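Local coordinates for protein Mn transporter subunit (Synechocystis sp. PCC 6803, PDB 3UJP) that binds manganese and, as the solute-binding subunit of a manganese transporter, probably delivers the ion to its membrane partners, at residues R93-E96 against Q97-G100; W133-P136 against R137-L140; S73-V76 against K77-A81. All coordinates share one frame; numbering follows the deposited sequence.

Interaction 1. Residues R93-E96 against Q97-G100. With ZN (zinc ion), chain G.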
ATOM      1  N   ARG A  93      13.016 -23.891  -5.759  1.00 73.08           N
ATOM      2  CA  ARG A  93      13.635 -25.073  -5.187  1.00 68.70           C
ATOM      3  C   ARG A  93      13.892 -24.872  -3.715  1.00 72.61           C
ATOM      4  O   ARG A  93      14.031 -25.847  -2.960  1.00 84.38           O
ATOM      5  CB  ARG A  93      14.929 -25.404  -5.923  1.00 69.54           C
ATOM      6  CG  ARG A  93      14.756 -26.542  -6.912  1.00 66.51           C
ATOM      7  CD  ARG A  93      16.003 -26.833  -7.728  1.00 67.46           C
ATOM      8  NE  ARG A  93      16.313 -25.813  -8.733  1.00 70.39           N
ATOM      9  CZ  ARG A  93      17.377 -25.015  -8.679  1.00 77.83           C
ATOM     10  NH1 ARG A  93      18.228 -25.113  -7.663  1.00 87.34           N
ATOM     11  NH2 ARG A  93      17.596 -24.115  -9.630  1.00 79.52           N
ATOM     12  N   TRP A  94      13.933 -23.599  -3.316  1.00 71.96           N
ATOM     13  CA  TRP A  94      14.313 -23.181  -1.960  1.00 76.25           C
ATOM     14  C   TRP A  94      13.131 -23.111  -0.997  1.00 76.14           C
ATOM     15  O   TRP A  94      13.304 -22.894   0.201  1.00 83.84           O
ATOM     16  CB  TRP A  94      14.985 -21.805  -2.005  1.00 67.10           C
ATOM     17  CG  TRP A  94      14.210 -20.819  -2.815  1.00 69.53           C
ATOM     18  CD1 TRP A  94      14.348 -20.560  -4.150  1.00 72.15           C
ATOM     19  CD2 TRP A  94      13.136 -19.975  -2.359  1.00 74.49           C
ATOM     20  NE1 TRP A  94      13.438 -19.606  -4.552  1.00 67.54           N
ATOM     21  CE2 TRP A  94      12.683 -19.231  -3.473  1.00 68.54           C
ATOM     22  CE3 TRP A  94      12.527 -19.764  -1.118  1.00 71.42           C
ATOM     23  CZ2 TRP A  94      11.664 -18.300  -3.377  1.00 66.15           C
ATOM     24  CZ3 TRP A  94      11.506 -18.836  -1.033  1.00 67.14           C
ATOM     25  CH2 TRP A  94      11.089 -18.119  -2.148  1.00 64.16           C
ATOM     26  N   PHE A  95      11.930 -23.294  -1.528  1.00 74.94           N
ATOM     27  CA  PHE A  95      10.732 -23.069  -0.755  1.00 75.20           C
ATOM     28  C   PHE A  95      10.607 -24.078   0.374  1.00 83.02           C
ATOM     29  O   PHE A  95      10.573 -23.684   1.534  1.00 89.07           O
ATOM     30  CB  PHE A  95       9.490 -23.080  -1.642  1.00 71.23           C
ATOM     31  CG  PHE A  95       8.308 -22.474  -0.988  1.00 72.17           C
ATOM     32  CD1 PHE A  95       8.260 -21.101  -0.760  1.00 67.66           C
ATOM     33  CD2 PHE A  95       7.264 -23.265  -0.546  1.00 73.03           C
ATOM     34  CE1 PHE A  95       7.177 -20.523  -0.127  1.00 62.32           C
ATOM     35  CE2 PHE A  95       6.176 -22.700   0.093  1.00 75.44           C
ATOM     36  CZ  PHE A  95       6.132 -21.320   0.303  1.00 68.68           C
ATOM     37  N   GLU A  96      10.552 -25.367   0.044  1.00 83.48           N
ATOM     38  CA  GLU A  96      10.452 -26.436   1.048  1.00 89.25           C
ATOM     39  C   GLU A  96      11.173 -26.071   2.351  1.00 87.26           C
ATOM     40  O   GLU A  96      10.623 -26.156   3.453  1.00 89.26           O
ATOM     41  CB  GLU A  96      11.045 -27.735   0.473  1.00 99.38           C
ATOM     42  CG  GLU A  96      10.867 -28.982   1.339  1.00 99.80           C
ATOM     43  CD  GLU A  96      11.569 -30.217   0.762  1.00108.10           C
ATOM     44  OE1 GLU A  96      12.437 -30.787   1.457  1.00107.84           O
ATOM     45  OE2 GLU A  96      11.247 -30.629  -0.380  1.00114.40           O
ATOM     46  N   GLN A  97      12.413 -25.642   2.206  1.00 83.91           N
ATOM     47  CA  GLN A  97      13.261 -25.366   3.346  1.00 85.51           C
ATOM     48  C   GLN A  97      12.889 -24.071   4.048  1.00 91.22           C
ATOM     49  O   GLN A  97      12.891 -23.984   5.278  1.00 92.94           O
ATOM     50  CB  GLN A  97      14.680 -25.270   2.849  1.00 83.29           C
ATOM     51  CG  GLN A  97      15.660 -25.057   3.914  1.00 89.10           C
ATOM     52  CD  GLN A  97      16.875 -25.860   3.631  1.00 97.08           C
ATOM     53  OE1 GLN A  97      17.976 -25.321   3.537  1.00 93.35           O
ATOM     54  NE2 GLN A  97      16.686 -27.167   3.456  1.00 92.69           N
ATOM     55  N   PHE A  98      12.614 -23.054   3.237  1.00 90.26           N
ATOM     56  CA  PHE A  98      12.166 -21.743   3.698  1.00 88.46           C
ATOM     57  C   PHE A  98      10.879 -21.913   4.482  1.00 93.38           C
ATOM     58  O   PHE A  98      10.686 -21.325   5.538  1.00 96.30           O
ATOM     59  CB  PHE A  98      11.899 -20.869   2.472  1.00 81.73           C
ATOM     60  CG  PHE A  98      11.428 -19.482   2.794  1.00 81.73           C
ATOM     61  CD1 PHE A  98      12.340 -18.469   3.056  1.00 81.92           C
ATOM     62  CD2 PHE A  98      10.076 -19.176   2.790  1.00 79.25           C
ATOM     63  CE1 PHE A  98      11.912 -17.171   3.343  1.00 83.84           C
ATOM     64  CE2 PHE A  98       9.639 -17.879   3.074  1.00 81.46           C
ATOM     65  CZ  PHE A  98      10.558 -16.877   3.361  1.00 80.45           C
ATOM     66  N   LEU A  99      10.000 -22.742   3.939  1.00 90.30           N
ATOM     67  CA  LEU A  99       8.708 -23.011   4.533  1.00 86.16           C
ATOM     68  C   LEU A  99       8.900 -23.640   5.899  1.00 90.90           C
ATOM     69  O   LEU A  99       8.352 -23.172   6.892  1.00 91.17           O
ATOM     70  CB  LEU A  99       7.928 -23.964   3.634  1.00 81.87           C
ATOM     71  CG  LEU A  99       6.462 -24.123   3.995  1.00 84.19           C
ATOM     72  CD1 LEU A  99       5.800 -22.750   4.031  1.00 74.37           C
ATOM     73  CD2 LEU A  99       5.753 -25.088   3.034  1.00 86.54           C
ATOM     74  N   GLY A 100       9.689 -24.703   5.939  1.00 99.27           N
ATOM     75  CA  GLY A 100       9.893 -25.445   7.168  1.00102.91           C
ATOM     76  C   GLY A 100      10.239 -24.625   8.401  1.00100.51           C
ATOM     77  O   GLY A 100      10.076 -25.105   9.526  1.00105.19           O
TER
HETATM   78 ZN    ZN G   5      11.250 -32.453  -1.048  1.00142.76          ZN
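Trp94 drives the rim of its six-membered ring at the face of Phe98, one helical turn on, in a T-shaped stack with planes at 89° and centroids 5.5 Å apart. The bump is CZ3 of Trp94, which stands over the Phe98 ring, 3.9 Å from its CG. In return Phe98 CB lies against the indole edge, in its plane, 3.8 Å from Trp94 CE3. Phe95 CG is turned anti to N (chi1 -163°), which carries its ring to Leu99: CB of Leu99 lies over one face, CE2 of Phe95 sits 3.8 Å from Leu99 CD2, and Leu99 CD1 touches CE2 and CZ. Backbone bonds from Phe98 N to Trp94 O and from Leu99 N to Phe95 O set this four-residue spacing. Tyr86 stacks on Phe95, and helix 72-80 packs on Phe98, so the aromatic side faces the interior. Glu96 reaches outward instead, its extended chain placing OE2 1.9 Å from a zinc ion. Indole NE1 of Trp94 is hydrogen-bonded to Ile65 O. The chemistry divides the short helix 95-100 into an apolar side that anchors it and a carboxylate that grips zinc with one oxygen, at a place separate from the manganese site.

Interaction 2. Residues W133-P136 against R137-L140; sequences WMSP and RNAL
Ser135 carries OG anti to its backbone N (chi1 177°), and Asn138 turns CG to lie anti to its carbonyl carbon (chi1 -75°), which brings the amide end of Asn138 back alongside the serine at the start of the helix 136-153. This is a helix N-terminus: Ser135 occupies the N-cap position and Pro136 opens the first turn, yet the serine hydroxyl makes no capping bond. Its OG is hydrogen-bonded instead to Asp206 OD2, on the helix 201-206. Within the turn, OD1 of Asn138 comes 3.2 Å from Ser135 CB, and Tyr202 of the helix 201-206 touches both residues.

Proline suits this opening position, since its ring nitrogen has no hydrogen to offer to a preceding turn. The backbone bonds that start the helix are imperfect here: Ala139 N reaches Ser135 O, though the place of that oxygen is uncertain, and the bond from Leu140 N to Pro136 O is weak and doubtful. The methyl of Ala139 leans on the proline, 3.6 Å from Pro136 CA, and also touches Phe284 of the helix 284-296. Pro136 and Leu140 both pack on the helix 158-183.

Upstream, the chain leads straight to the metal site. The ring of Trp133 meets that of His131, a manganese ligand, and its side chain lies about 5 Å from the ion at the nearest atoms; it also touches Asp272, another ligand. The turn therefore joins the metal-binding loop to the helix 136-153. One turn into the helix, Leu140 brings its branch carbon against the Pro136 carbonyl, with CG 3.4 Å from Pro136 O.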
ATOM      1  N   TRP A 133       2.438 -20.881 -15.937  1.00 64.68           N
ATOM      2  CA  TRP A 133       1.730 -19.607 -15.996  1.00 62.71           C
ATOM      3  C   TRP A 133       1.816 -18.983 -17.376  1.00 60.67           C
ATOM      4  O   TRP A 133       1.008 -18.135 -17.702  1.00 64.31           O
ATOM      5  CB  TRP A 133       2.261 -18.629 -14.942  1.00 62.66           C
ATOM      6  CG  TRP A 133       3.656 -18.262 -15.190  1.00 62.74           C
ATOM      7  CD1 TRP A 133       4.090 -17.310 -16.027  1.00 64.72           C
ATOM      8  CD2 TRP A 133       4.824 -18.862 -14.614  1.00 61.48           C
ATOM      9  NE1 TRP A 133       5.469 -17.257 -16.018  1.00 66.27           N
ATOM     10  CE2 TRP A 133       5.941 -18.203 -15.156  1.00 62.44           C
ATOM     11  CE3 TRP A 133       5.028 -19.879 -13.687  1.00 61.84           C
ATOM     12  CZ2 TRP A 133       7.248 -18.528 -14.817  1.00 61.86           C
ATOM     13  CZ3 TRP A 133       6.328 -20.196 -13.332  1.00 66.94           C
ATOM     14  CH2 TRP A 133       7.425 -19.519 -13.897  1.00 64.13           C
ATOM     15  N   MET A 134       2.790 -19.403 -18.179  1.00 58.63           N
ATOM     16  CA  MET A 134       2.984 -18.885 -19.530  1.00 57.47           C
ATOM     17  C   MET A 134       1.911 -19.375 -20.482  1.00 63.60           C
ATOM     18  O   MET A 134       1.959 -19.108 -21.682  1.00 64.74           O
ATOM     19  CB  MET A 134       4.327 -19.343 -20.077  1.00 62.83           C
ATOM     20  CG  MET A 134       5.465 -18.694 -19.400  1.00 62.33           C
ATOM     21  SD  MET A 134       5.248 -16.923 -19.516  1.00 66.11           S
ATOM     22  CE  MET A 134       6.001 -16.690 -21.127  1.00 61.22           C
ATOM     23  N   SER A 135       0.956 -20.124 -19.959  1.00 61.84           N
ATOM     24  CA  SER A 135      -0.135 -20.603 -20.775  1.00 65.77           C
ATOM     25  C   SER A 135      -1.440 -20.057 -20.201  1.00 68.98           C
ATOM     26  O   SER A 135      -1.893 -20.540 -19.154  1.00 68.03           O
ATOM     27  CB  SER A 135      -0.120 -22.138 -20.793  1.00 69.84           C
ATOM     28  OG  SER A 135      -1.217 -22.682 -21.530  1.00 77.60           O
ATOM     29  N   PRO A 136      -2.037 -19.041 -20.874  1.00 68.79           N
ATOM     30  CA  PRO A 136      -3.255 -18.337 -20.434  1.00 62.42           C
ATOM     31  C   PRO A 136      -4.368 -19.300 -20.123  1.00 65.83           C
ATOM     32  O   PRO A 136      -5.042 -19.097 -19.129  1.00 64.81           O
ATOM     33  CB  PRO A 136      -3.640 -17.494 -21.637  1.00 56.53           C
ATOM     34  CG  PRO A 136      -2.375 -17.270 -22.366  1.00 61.33           C
ATOM     35  CD  PRO A 136      -1.562 -18.538 -22.174  1.00 67.30           C
ATOM     36  N   ARG A 137      -4.558 -20.334 -20.939  1.00 69.31           N
ATOM     37  CA  ARG A 137      -5.453 -21.424 -20.546  1.00 69.88           C
ATOM     38  C   ARG A 137      -5.126 -21.855 -19.107  1.00 65.78           C
ATOM     39  O   ARG A 137      -6.014 -21.942 -18.258  1.00 66.75           O
ATOM     40  CB  ARG A 137      -5.379 -22.605 -21.535  1.00 68.56           C
ATOM     41  CG  ARG A 137      -5.146 -22.173 -23.012  1.00 80.89           C
ATOM     42  CD  ARG A 137      -6.073 -22.841 -24.071  1.00 89.33           C
ATOM     43  NE  ARG A 137      -5.774 -22.363 -25.434  1.00 91.08           N
ATOM     44  CZ  ARG A 137      -6.676 -22.025 -26.363  1.00 92.15           C
ATOM     45  NH1 ARG A 137      -6.253 -21.598 -27.549  1.00 93.09           N
ATOM     46  NH2 ARG A 137      -7.986 -22.104 -26.122  1.00 81.59           N
ATOM     47  N   ASN A 138      -3.837 -22.078 -18.844  1.00 65.14           N
ATOM     48  CA  ASN A 138      -3.331 -22.445 -17.516  1.00 67.12           C
ATOM     49  C   ASN A 138      -3.406 -21.308 -16.506  1.00 70.96           C
ATOM     50  O   ASN A 138      -3.623 -21.528 -15.304  1.00 68.35           O
ATOM     51  CB  ASN A 138      -1.863 -22.855 -17.600  1.00 72.39           C
ATOM     52  CG  ASN A 138      -1.672 -24.219 -18.190  1.00 74.62           C
ATOM     53  OD1 ASN A 138      -0.606 -24.522 -18.718  1.00 74.40           O
ATOM     54  ND2 ASN A 138      -2.696 -25.056 -18.107  1.00 71.76           N
ATOM     55  N   ALA A 139      -3.162 -20.095 -16.983  1.00 72.15           N
ATOM     56  CA  ALA A 139      -3.232 -18.954 -16.096  1.00 68.34           C
ATOM     57  C   ALA A 139      -4.606 -18.941 -15.426  1.00 68.24           C
ATOM     58  O   ALA A 139      -4.765 -18.417 -14.330  1.00 66.74           O
ATOM     59  CB  ALA A 139      -2.987 -17.668 -16.862  1.00 61.92           C
ATOM     60  N   LEU A 140      -5.605 -19.537 -16.072  1.00 65.77           N
ATOM     61  CA  LEU A 140      -6.947 -19.420 -15.539  1.00 64.02           C
ATOM     62  C   LEU A 140      -7.103 -20.272 -14.289  1.00 70.68           C
ATOM     63  O   LEU A 140      -7.815 -19.907 -13.342  1.00 73.58           O
ATOM     64  CB  LEU A 140      -8.007 -19.716 -16.598  1.00 62.59           C
ATOM     65  CG  LEU A 140      -8.127 -18.755 -17.803  1.00 58.32           C
ATOM     66  CD1 LEU A 140      -9.303 -19.154 -18.687  1.00 64.45           C
ATOM     67  CD2 LEU A 140      -8.272 -17.309 -17.410  1.00 53.42           C
TER

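Interaction 3. Residues S73-V76 against K77-A81; sequences SDIV and KAQDA
Ala78 N donates back to Asp74 O at 3.1 Å in the regular i to i+4 pattern of an alpha-helix, as Lys77 N does to Ser73 O, an oxygen whose place is less sure, whereas the bonds of Gln79 N and Asp80 N to the carbonyls of Ile75 and Val76 are all weak, and Asp80 N also bonds to Lys77 O, three residues back, at 2.7 Å.

Among the side chains, that of Lys77 runs alongside Asp74. A bend at chi3 (-71°) carries its CE to 3.7 Å from Asp74 CA and leaves NZ beside the carboxylate. There Lys77 NZ forms a salt bridge with Asp74 OD2, long at 3.6 Å. Asp74 is buried and shared: OD1 accepts from Tyr68 OH, and OD2 also has a weak bond with Thr71 OG1. Arg60 comes close to the same ammonium, so this carboxylate may help offset two positive charges.

Gln79 turns its amide back toward the preceding residues, with OE1 3.7 Å from Val76 CA and CD 3.4 Å from Ile75 O. An alanine in place of Gln79 removes this cover, which would probably bare the carbonyls of Ile75 and Val76 and take away a surface on which Lys173 of the second subunit packs. Beside it, Asp80 OD1 forms a salt bridge with that same Lys173, while Ser73 OG bonds to Glu278 of a third subunit.

The whole is the last two turns of the helix in a beta-alpha-beta crossover, here carrying the chain from strand 54-57 to strand 83-86 of the parallel sheet.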
ATOM      1  N   SER A  73      15.553 -11.455   6.441  1.00 95.18           N
ATOM      2  CA  SER A  73      14.388 -10.577   6.254  1.00 96.11           C
ATOM      3  C   SER A  73      13.312 -11.331   5.490  1.00 97.65           C
ATOM      4  O   SER A  73      12.129 -11.257   5.819  1.00 99.12           O
ATOM      5  CB  SER A  73      14.747  -9.331   5.450  1.00 95.51           C
ATOM      6  OG  SER A  73      15.920  -8.715   5.941  1.00 98.39           O
ATOM      7  N   ASP A  74      13.724 -12.044   4.452  1.00 94.04           N
ATOM      8  CA  ASP A  74      12.797 -12.917   3.755  1.00 95.23           C
ATOM      9  C   ASP A  74      12.110 -13.821   4.771  1.00 92.46           C
ATOM     10  O   ASP A  74      10.881 -13.915   4.782  1.00 88.64           O
ATOM     11  CB  ASP A  74      13.510 -13.753   2.681  1.00 90.46           C
ATOM     12  CG  ASP A  74      13.987 -12.918   1.500  1.00 90.38           C
ATOM     13  OD1 ASP A  74      14.415 -13.529   0.504  1.00 89.47           O
ATOM     14  OD2 ASP A  74      13.932 -11.667   1.549  1.00 91.19           O
ATOM     15  N   ILE A  75      12.900 -14.470   5.632  1.00 93.49           N
ATOM     16  CA  ILE A  75      12.337 -15.412   6.602  1.00 96.03           C
ATOM     17  C   ILE A  75      11.508 -14.689   7.643  1.00 94.94           C
ATOM     18  O   ILE A  75      10.478 -15.205   8.096  1.00 93.50           O
ATOM     19  CB  ILE A  75      13.392 -16.266   7.324  1.00 89.43           C
ATOM     20  CG1 ILE A  75      14.361 -16.894   6.327  1.00 89.91           C
ATOM     21  CG2 ILE A  75      12.704 -17.374   8.094  1.00 89.67           C
ATOM     22  CD1 ILE A  75      14.212 -18.401   6.205  1.00 90.53           C
ATOM     23  N   VAL A  76      11.956 -13.496   8.023  1.00 90.91           N
ATOM     24  CA  VAL A  76      11.188 -12.681   8.957  1.00 96.17           C
ATOM     25  C   VAL A  76       9.791 -12.432   8.383  1.00 97.09           C
ATOM     26  O   VAL A  76       8.789 -12.715   9.050  1.00 95.19           O
ATOM     27  CB  VAL A  76      11.921 -11.349   9.372  1.00 95.24           C
ATOM     28  CG1 VAL A  76      11.722 -10.235   8.341  1.00 88.82           C
ATOM     29  CG2 VAL A  76      11.435 -10.879  10.726  1.00 90.96           C
ATOM     30  N   LYS A  77       9.735 -11.936   7.141  1.00 96.15           N
ATOM     31  CA  LYS A  77       8.462 -11.656   6.474  1.00 89.29           C
ATOM     32  C   LYS A  77       7.575 -12.862   6.566  1.00 86.10           C
ATOM     33  O   LYS A  77       6.571 -12.831   7.241  1.00 95.04           O
ATOM     34  CB  LYS A  77       8.654 -11.256   5.013  1.00 87.02           C
ATOM     35  CG  LYS A  77       9.116  -9.806   4.827  1.00 93.74           C
ATOM     36  CD  LYS A  77       9.352  -9.451   3.346  1.00102.51           C
ATOM     37  CE  LYS A  77      10.609 -10.143   2.788  1.00106.01           C
ATOM     38  NZ  LYS A  77      10.837  -9.938   1.312  1.00 97.74           N
ATOM     39  N   ALA A  78       7.975 -13.939   5.917  1.00 84.76           N
ATOM     40  CA  ALA A  78       7.223 -15.195   5.948  1.00 91.56           C
ATOM     41  C   ALA A  78       6.464 -15.535   7.250  1.00 96.56           C
ATOM     42  O   ALA A  78       5.276 -15.882   7.205  1.00 96.63           O
ATOM     43  CB  ALA A  78       8.128 -16.355   5.549  1.00 94.34           C
ATOM     44  N   GLN A  79       7.136 -15.472   8.398  1.00 99.78           N
ATOM     45  CA  GLN A  79       6.488 -15.846   9.661  1.00104.13           C
ATOM     46  C   GLN A  79       5.397 -14.857  10.094  1.00103.49           C
ATOM     47  O   GLN A  79       4.529 -15.190  10.913  1.00100.08           O
ATOM     48  CB  GLN A  79       7.529 -16.042  10.762  1.00 99.61           C
ATOM     49  CG  GLN A  79       8.795 -15.221  10.567  1.00 99.04           C
ATOM     50  CD  GLN A  79       9.957 -15.753  11.383  1.00107.43           C
ATOM     51  OE1 GLN A  79      10.843 -14.999  11.805  1.00101.26           O
ATOM     52  NE2 GLN A  79       9.962 -17.062  11.611  1.00106.06           N
ATOM     53  N   ASP A  80       5.453 -13.659   9.505  1.00102.10           N
ATOM     54  CA  ASP A  80       4.524 -12.549   9.767  1.00 98.86           C
ATOM     55  C   ASP A  80       3.398 -12.376   8.747  1.00 91.39           C
ATOM     56  O   ASP A  80       2.476 -11.594   8.955  1.00100.29           O
ATOM     57  CB  ASP A  80       5.297 -11.241   9.820  1.00100.03           C
ATOM     58  CG  ASP A  80       5.820 -10.949  11.189  1.00109.87           C
ATOM     59  OD1 ASP A  80       6.516 -11.829  11.755  1.00108.65           O
ATOM     60  OD2 ASP A  80       5.512  -9.851  11.704  1.00110.05           O
ATOM     61  N   ALA A  81       3.507 -13.078   7.631  1.00 85.23           N
ATOM     62  CA  ALA A  81       2.481 -13.114   6.616  1.00 82.63           C
ATOM     63  C   ALA A  81       1.300 -13.931   7.154  1.00 83.10           C
ATOM     64  O   ALA A  81       1.490 -14.710   8.080  1.00 88.43           O
ATOM     65  CB  ALA A  81       3.055 -13.745   5.372  1.00 81.54           C
TER

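Along the chain the order is interaction 3, then interaction 1, then interaction 2. The first two are neighbours, with centres 13 Å apart: helices 72-80 and 95-100 flank strand 83-86 in sequence and pack together, Phe98 CE2 lying 3.3 Å from Ala78 CB. Both belong to the lobe built on the four-stranded parallel sheet 54-57, 33-36, 83-86, 107-109. Interaction 2 follows strand 107-109, on the helix 136-153, its centre 25 Å from that of interaction 1 and 29 Å from that of interaction 3. The manganese ion lies nearest to interaction 2, so one contact adjoins the site while the other two form the helical flank of the four-stranded lobe.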